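Side-chain contacts in MutT/nudix family protein (Shewanella oneidensis, PDB 3GZ5), which acts as an ADP-ribose-dependent transcriptional regulator of NAD metabolism, probably binding DNA through a winged-helix domain joined to a Nudix domain: residues Q151-L156 against E184-K189; V182-V185 against P190-G193. One frame throughout, in Å; residues are numbered along the deposited sequence.

Overall arrangement
Strands 22-33 and 36-43 belong to the mixed sheet of the Nudix domain, and helix 145-162 follows that sheet along the chain. Contact 1 (151-156 with 184-189) sets the middle of this helix against the C-terminal end of helix 176-187, closing a loop of 27 intervening residues and tying the Nudix part to the winged-helix part. Contact 2 (182-185 with 190-193) is local: it spans four residues and folds the linker after helix 176-187 back onto that helix, just before helix 193-203 starts. The two overlap in sequence at Glu184 and Val185, so their ranges interlock along the chain, with centres about 11 Å apart.

Contact 1: Q151-L156 against E184-K189; sequences QARERL and EVLLGK
The Val185 carbonyl lies near the guanidinium of Arg153, with its O 3.3 Å from Arg153 NH2, but the angle is too poor for a hydrogen bond. One residue on, Leu186 is the main partner. Leu186 O accepts from both terminal nitrogens of Arg153, NH1 at 3.1 Å and NH2 at 3.2 Å, an end-on grip on a single atom. The bonds differ in quality: NH1 lies in the carbonyl plane on a lone pair, whereas NH2 stands above that plane, and both are bent, with N-H...O angles of 141° and 137°. Arg153 reaches this carbonyl because its chain bends at chi2 (65°) after CG leaves anti to the backbone N. Thr157 OG1 also bonds to Leu186 O, which lies in the last turn of helix 176-187, before the Schellman motif that ends it. Leu186 CD2 sits over one guanidinium face, offset toward its rim and 3.8 Å from Arg153 NH1, and also packs against Leu156 CD1 at 3.8 Å. Replacing Arg153 by an alanine would probably leave Leu186 O without two of its donors and uncover this methyl. Beside them, Leu37 of strand 36-43 touches Arg153, Val185 and Leu186. Gly188, with positive phi, is the C-prime residue of the Schellman motif; its N bonds weakly to Val185 O, and Lys189 N bonds to Glu184 O at 3.2 Å.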
ATOM      1  N   GLN B 151       1.598   8.311  -9.100  1.00 46.14           N
ATOM      2  CA  GLN B 151       1.534   7.108  -8.294  1.00 45.39           C
ATOM      3  C   GLN B 151       0.073   6.613  -8.113  1.00 44.26           C
ATOM      4  O   GLN B 151      -0.210   5.426  -8.276  1.00 43.48           O
ATOM      5  CB  GLN B 151       2.230   7.341  -6.954  1.00 46.46           C
ATOM      6  CG  GLN B 151       2.697   6.055  -6.288  1.00 50.30           C
ATOM      7  CD  GLN B 151       3.669   6.283  -5.137  1.00 55.28           C
ATOM      8  OE1 GLN B 151       4.353   7.320  -5.054  1.00 56.49           O
ATOM      9  NE2 GLN B 151       3.739   5.300  -4.238  1.00 55.13           N
ATOM     10  N   ALA B 152      -0.839   7.526  -7.784  1.00 42.62           N
ATOM     11  CA  ALA B 152      -2.259   7.187  -7.656  1.00 42.33           C
ATOM     12  C   ALA B 152      -2.803   6.603  -8.963  1.00 42.00           C
ATOM     13  O   ALA B 152      -3.494   5.591  -8.950  1.00 41.20           O
ATOM     14  CB  ALA B 152      -3.069   8.411  -7.230  1.00 40.50           C
ATOM     15  N   ARG B 153      -2.483   7.266 -10.079  1.00 42.55           N
ATOM     16  CA  ARG B 153      -2.925   6.854 -11.412  1.00 43.41           C
ATOM     17  C   ARG B 153      -2.433   5.450 -11.794  1.00 43.56           C
ATOM     18  O   ARG B 153      -3.159   4.678 -12.435  1.00 43.47           O
ATOM     19  CB  ARG B 153      -2.514   7.901 -12.464  1.00 43.41           C
ATOM     20  CG  ARG B 153      -2.805   7.510 -13.932  1.00 44.89           C
ATOM     21  CD  ARG B 153      -4.292   7.377 -14.234  1.00 47.70           C
ATOM     22  NE  ARG B 153      -4.514   7.035 -15.646  1.00 48.55           N
ATOM     23  CZ  ARG B 153      -4.373   5.814 -16.159  1.00 49.33           C
ATOM     24  NH1 ARG B 153      -4.013   4.781 -15.386  1.00 48.61           N
ATOM     25  NH2 ARG B 153      -4.604   5.623 -17.446  1.00 49.42           N
ATOM     26  N   GLU B 154      -1.199   5.144 -11.401  1.00 44.02           N
ATOM     27  CA  GLU B 154      -0.588   3.846 -11.573  1.00 45.36           C
ATOM     28  C   GLU B 154      -1.213   2.753 -10.693  1.00 45.49           C
ATOM     29  O   GLU B 154      -1.359   1.590 -11.117  1.00 45.59           O
ATOM     30  CB  GLU B 154       0.864   3.951 -11.176  1.00 46.50           C
ATOM     31  CG  GLU B 154       1.807   4.372 -12.234  1.00 51.37           C
ATOM     32  CD  GLU B 154       3.193   3.926 -11.852  1.00 58.14           C
ATOM     33  OE1 GLU B 154       3.750   3.068 -12.572  1.00 62.14           O
ATOM     34  OE2 GLU B 154       3.695   4.384 -10.791  1.00 60.32           O
ATOM     35  N   ARG B 155      -1.535   3.088  -9.446  1.00 45.26           N
ATOM     36  CA  ARG B 155      -2.266   2.114  -8.635  1.00 45.03           C
ATOM     37  C   ARG B 155      -3.669   1.853  -9.174  1.00 43.85           C
ATOM     38  O   ARG B 155      -4.124   0.745  -9.136  1.00 43.23           O
ATOM     39  CB  ARG B 155      -2.305   2.428  -7.131  1.00 45.74           C
ATOM     40  CG  ARG B 155      -2.649   1.093  -6.363  1.00 46.84           C
ATOM     41  CD  ARG B 155      -2.653   1.191  -4.901  1.00 49.64           C
ATOM     42  NE  ARG B 155      -3.618   2.198  -4.464  1.00 54.87           N
ATOM     43  CZ  ARG B 155      -3.801   2.543  -3.191  1.00 53.62           C
ATOM     44  NH1 ARG B 155      -4.680   3.495  -2.887  1.00 51.56           N
ATOM     45  NH2 ARG B 155      -3.093   1.933  -2.233  1.00 51.71           N
ATOM     46  N   LEU B 156      -4.322   2.875  -9.702  1.00 44.31           N
ATOM     47  CA  LEU B 156      -5.608   2.708 -10.383  1.00 44.91           C
ATOM     48  C   LEU B 156      -5.560   1.719 -11.555  1.00 44.97           C
ATOM     49  O   LEU B 156      -6.482   0.921 -11.750  1.00 44.91           O
ATOM     50  CB  LEU B 156      -6.119   4.045 -10.896  1.00 45.30           C
ATOM     51  CG  LEU B 156      -6.836   4.966  -9.937  1.00 45.20           C
ATOM     52  CD1 LEU B 156      -7.883   5.673 -10.778  1.00 46.62           C
ATOM     53  CD2 LEU B 156      -7.478   4.201  -8.825  1.00 46.42           C
ATOM     54  N   GLU B 184     -10.943   0.246 -19.514  1.00 48.32           N
ATOM     55  CA  GLU B 184     -10.165   0.484 -20.736  1.00 48.73           C
ATOM     56  C   GLU B 184      -9.388   1.806 -20.661  1.00 48.98           C
ATOM     57  O   GLU B 184      -8.215   1.841 -20.986  1.00 49.38           O
ATOM     58  CB  GLU B 184     -11.060   0.439 -21.985  1.00 48.49           C
ATOM     59  CG  GLU B 184     -11.564  -0.958 -22.296  1.00 48.60           C
ATOM     60  CD  GLU B 184     -12.602  -1.015 -23.413  1.00 49.82           C
ATOM     61  OE1 GLU B 184     -12.924  -2.134 -23.855  1.00 50.85           O
ATOM     62  OE2 GLU B 184     -13.104   0.037 -23.856  1.00 51.66           O
ATOM     63  N   VAL B 185     -10.024   2.878 -20.198  1.00 49.57           N
ATOM     64  CA  VAL B 185      -9.327   4.162 -20.037  1.00 49.97           C
ATOM     65  C   VAL B 185      -8.105   4.016 -19.118  1.00 50.62           C
ATOM     66  O   VAL B 185      -7.052   4.605 -19.383  1.00 50.31           O
ATOM     67  CB  VAL B 185     -10.267   5.276 -19.506  1.00 50.09           C
ATOM     68  CG1 VAL B 185      -9.506   6.593 -19.255  1.00 49.77           C
ATOM     69  CG2 VAL B 185     -11.404   5.512 -20.481  1.00 50.57           C
ATOM     70  N   LEU B 186      -8.254   3.230 -18.048  1.00 50.98           N
ATOM     71  CA  LEU B 186      -7.199   3.079 -17.036  1.00 51.72           C
ATOM     72  C   LEU B 186      -6.049   2.224 -17.535  1.00 52.28           C
ATOM     73  O   LEU B 186      -4.902   2.464 -17.188  1.00 51.60           O
ATOM     74  CB  LEU B 186      -7.752   2.499 -15.729  1.00 50.94           C
ATOM     75  CG  LEU B 186      -8.593   3.488 -14.928  1.00 51.57           C
ATOM     76  CD1 LEU B 186      -9.348   2.788 -13.783  1.00 48.33           C
ATOM     77  CD2 LEU B 186      -7.704   4.611 -14.403  1.00 49.80           C
ATOM     78  N   LEU B 187      -6.374   1.214 -18.334  1.00 53.37           N
ATOM     79  CA  LEU B 187      -5.357   0.328 -18.882  1.00 54.94           C
ATOM     80  C   LEU B 187      -4.778   0.905 -20.176  1.00 56.15           C
ATOM     81  O   LEU B 187      -3.752   0.429 -20.670  1.00 56.31           O
ATOM     82  CB  LEU B 187      -5.897  -1.097 -19.077  1.00 54.02           C
ATOM     83  CG  LEU B 187      -6.411  -1.813 -17.819  1.00 54.19           C
ATOM     84  CD1 LEU B 187      -6.894  -3.231 -18.148  1.00 54.91           C
ATOM     85  CD2 LEU B 187      -5.356  -1.863 -16.748  1.00 52.87           C
ATOM     86  N   GLY B 188      -5.439   1.937 -20.694  1.00 57.86           N
ATOM     87  CA  GLY B 188      -5.054   2.608 -21.940  1.00 60.16           C
ATOM     88  C   GLY B 188      -5.214   1.728 -23.170  1.00 61.72           C
ATOM     89  O   GLY B 188      -4.663   2.026 -24.238  1.00 61.92           O
ATOM     90  N   LYS B 189      -6.013   0.673 -23.022  1.00 62.94           N
ATOM     91  CA  LYS B 189      -6.013  -0.454 -23.937  1.00 64.20           C
ATOM     92  C   LYS B 189      -7.435  -0.993 -24.055  1.00 64.87           C
ATOM     93  O   LYS B 189      -8.051  -1.300 -23.036  1.00 65.02           O
ATOM     94  CB  LYS B 189      -5.112  -1.545 -23.352  1.00 64.12           C
ATOM     95  CG  LYS B 189      -4.684  -2.630 -24.310  1.00 65.02           C
ATOM     96  CD  LYS B 189      -4.227  -3.892 -23.568  1.00 66.56           C
ATOM     97  CE  LYS B 189      -3.175  -3.589 -22.509  1.00 67.85           C
ATOM     98  NZ  LYS B 189      -2.538  -4.829 -21.959  1.00 68.47           N
TER

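Contact 2: V182-V185 against P190-G193; sequences VHEV and PIQG
Glu184 places CG anti to its own carbonyl carbon (chi1 -70°) and then runs out extended, with chi2 at 172°, which carries the carboxylate to the backbone N of Ile191. On the other side, Ile191 holds CG1 between its backbone N and carbonyl carbon (chi1 72°), which turns this branch toward the glutamate chain; the two side chains cross at a slant, CG1 meeting Glu184 CG and OE1. The polar link is a single hydrogen bond from Ile191 N to Glu184 OE1, 3.0 Å long and nearly straight. The N-H does not approach within the carboxylate plane, however, but comes from above it. The same oxygen also accepts from Gln180 NE2, one turn earlier on the helix, so two N-H donors hold this end of the carboxylate.

Around the bond the chains also touch through carbon. Glu184 CG lies 3.5 Å from Ile191 CG1, while Ile191 CG2 approaches the same methylene at 3.9 Å; both branches of the isoleucine therefore rest on the aliphatic part of the acid. Further along Ile191, CD1 comes to 4.2 Å from His183 CB, adding the preceding residue of the helix to its apolar surroundings. The imidazole leads off in another direction: its ND1 is hydrogen-bonded to Ala160 O of helix 145-162, and its ring meets that of Phe196 edge-to-face. On the side of the C-terminal tail, Leu238 touches Ile191.

Pro190 brings its CA to 5.3 Å from that of Glu184, which shows how closely the linker folds back. Gln192, next in the chain, is at the N-cap position of helix 193-203. Helix 176-187, this short turn and helix 193-203, followed by strands 206-213 and 220-225, form the helix-turn-helix of a winged-helix domain, consistent with DNA binding.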
ATOM      1  N   VAL B 182     -14.471   2.509 -18.451  1.00 49.44           N
ATOM      2  CA  VAL B 182     -13.594   3.077 -17.414  1.00 48.92           C
ATOM      3  C   VAL B 182     -12.346   2.227 -17.231  1.00 48.04           C
ATOM      4  O   VAL B 182     -11.263   2.784 -17.070  1.00 48.84           O
ATOM      5  CB  VAL B 182     -14.264   3.253 -16.019  1.00 48.31           C
ATOM      6  CG1 VAL B 182     -13.343   4.083 -15.135  1.00 49.52           C
ATOM      7  CG2 VAL B 182     -15.580   3.958 -16.131  1.00 48.74           C
ATOM      8  N   HIS B 183     -12.497   0.902 -17.221  1.00 47.18           N
ATOM      9  CA  HIS B 183     -11.335   0.005 -17.095  1.00 47.84           C
ATOM     10  C   HIS B 183     -10.373   0.151 -18.308  1.00 48.06           C
ATOM     11  O   HIS B 183      -9.143   0.166 -18.143  1.00 48.06           O
ATOM     12  CB  HIS B 183     -11.760  -1.467 -16.946  1.00 47.35           C
ATOM     13  CG  HIS B 183     -12.307  -1.831 -15.592  1.00 47.16           C
ATOM     14  ND1 HIS B 183     -11.690  -2.737 -14.758  1.00 44.73           N
ATOM     15  CD2 HIS B 183     -13.439  -1.451 -14.952  1.00 47.17           C
ATOM     16  CE1 HIS B 183     -12.404  -2.889 -13.657  1.00 44.75           C
ATOM     17  NE2 HIS B 183     -13.473  -2.120 -13.749  1.00 46.31           N
ATOM     18  N   GLU B 184     -10.943   0.246 -19.514  1.00 48.32           N
ATOM     19  CA  GLU B 184     -10.165   0.484 -20.736  1.00 48.73           C
ATOM     20  C   GLU B 184      -9.388   1.806 -20.661  1.00 48.98           C
ATOM     21  O   GLU B 184      -8.215   1.841 -20.986  1.00 49.38           O
ATOM     22  CB  GLU B 184     -11.060   0.439 -21.985  1.00 48.49           C
ATOM     23  CG  GLU B 184     -11.564  -0.958 -22.296  1.00 48.60           C
ATOM     24  CD  GLU B 184     -12.602  -1.015 -23.413  1.00 49.82           C
ATOM     25  OE1 GLU B 184     -12.924  -2.134 -23.855  1.00 50.85           O
ATOM     26  OE2 GLU B 184     -13.104   0.037 -23.856  1.00 51.66           O
ATOM     27  N   VAL B 185     -10.024   2.878 -20.198  1.00 49.57           N
ATOM     28  CA  VAL B 185      -9.327   4.162 -20.037  1.00 49.97           C
ATOM     29  C   VAL B 185      -8.105   4.016 -19.118  1.00 50.62           C
ATOM     30  O   VAL B 185      -7.052   4.605 -19.383  1.00 50.31           O
ATOM     31  CB  VAL B 185     -10.267   5.276 -19.506  1.00 50.09           C
ATOM     32  CG1 VAL B 185      -9.506   6.593 -19.255  1.00 49.77           C
ATOM     33  CG2 VAL B 185     -11.404   5.512 -20.481  1.00 50.57           C
ATOM     34  N   PRO B 190      -7.974  -1.091 -25.287  1.00 65.40           N
ATOM     35  CA  PRO B 190      -9.258  -1.776 -25.458  1.00 65.71           C
ATOM     36  C   PRO B 190      -9.204  -3.136 -24.791  1.00 65.63           C
ATOM     37  O   PRO B 190      -8.170  -3.794 -24.834  1.00 65.83           O
ATOM     38  CB  PRO B 190      -9.377  -1.935 -26.979  1.00 65.57           C
ATOM     39  CG  PRO B 190      -8.611  -0.783 -27.530  1.00 66.16           C
ATOM     40  CD  PRO B 190      -7.464  -0.544 -26.562  1.00 65.83           C
ATOM     41  N   ILE B 191     -10.288  -3.540 -24.140  1.00 66.05           N
ATOM     42  CA  ILE B 191     -10.300  -4.850 -23.487  1.00 66.46           C
ATOM     43  C   ILE B 191     -11.368  -5.761 -24.080  1.00 66.61           C
ATOM     44  O   ILE B 191     -12.232  -5.325 -24.843  1.00 66.33           O
ATOM     45  CB  ILE B 191     -10.388  -4.783 -21.918  1.00 66.59           C
ATOM     46  CG1 ILE B 191     -11.774  -4.337 -21.445  1.00 66.89           C
ATOM     47  CG2 ILE B 191      -9.271  -3.904 -21.337  1.00 65.97           C
ATOM     48  CD1 ILE B 191     -11.990  -4.453 -19.936  1.00 66.34           C
ATOM     49  N   GLN B 192     -11.283  -7.027 -23.705  1.00 67.04           N
ATOM     50  CA  GLN B 192     -12.025  -8.096 -24.328  1.00 67.82           C
ATOM     51  C   GLN B 192     -13.415  -8.286 -23.676  1.00 67.73           C
ATOM     52  O   GLN B 192     -13.579  -9.026 -22.702  1.00 67.80           O
ATOM     53  CB  GLN B 192     -11.154  -9.372 -24.338  1.00 68.25           C
ATOM     54  CG  GLN B 192     -10.467  -9.740 -22.981  1.00 69.79           C
ATOM     55  CD  GLN B 192      -9.184  -8.944 -22.634  1.00 71.66           C
ATOM     56  OE1 GLN B 192      -8.962  -7.830 -23.112  1.00 72.52           O
ATOM     57  NE2 GLN B 192      -8.347  -9.529 -21.775  1.00 72.34           N
ATOM     58  N   GLY B 193     -14.410  -7.602 -24.240  1.00 67.56           N
ATOM     59  CA  GLY B 193     -15.770  -7.535 -23.677  1.00 67.41           C
ATOM     60  C   GLY B 193     -16.378  -8.769 -23.019  1.00 67.04           C
ATOM     61  O   GLY B 193     -17.044  -8.669 -21.982  1.00 66.92           O
TER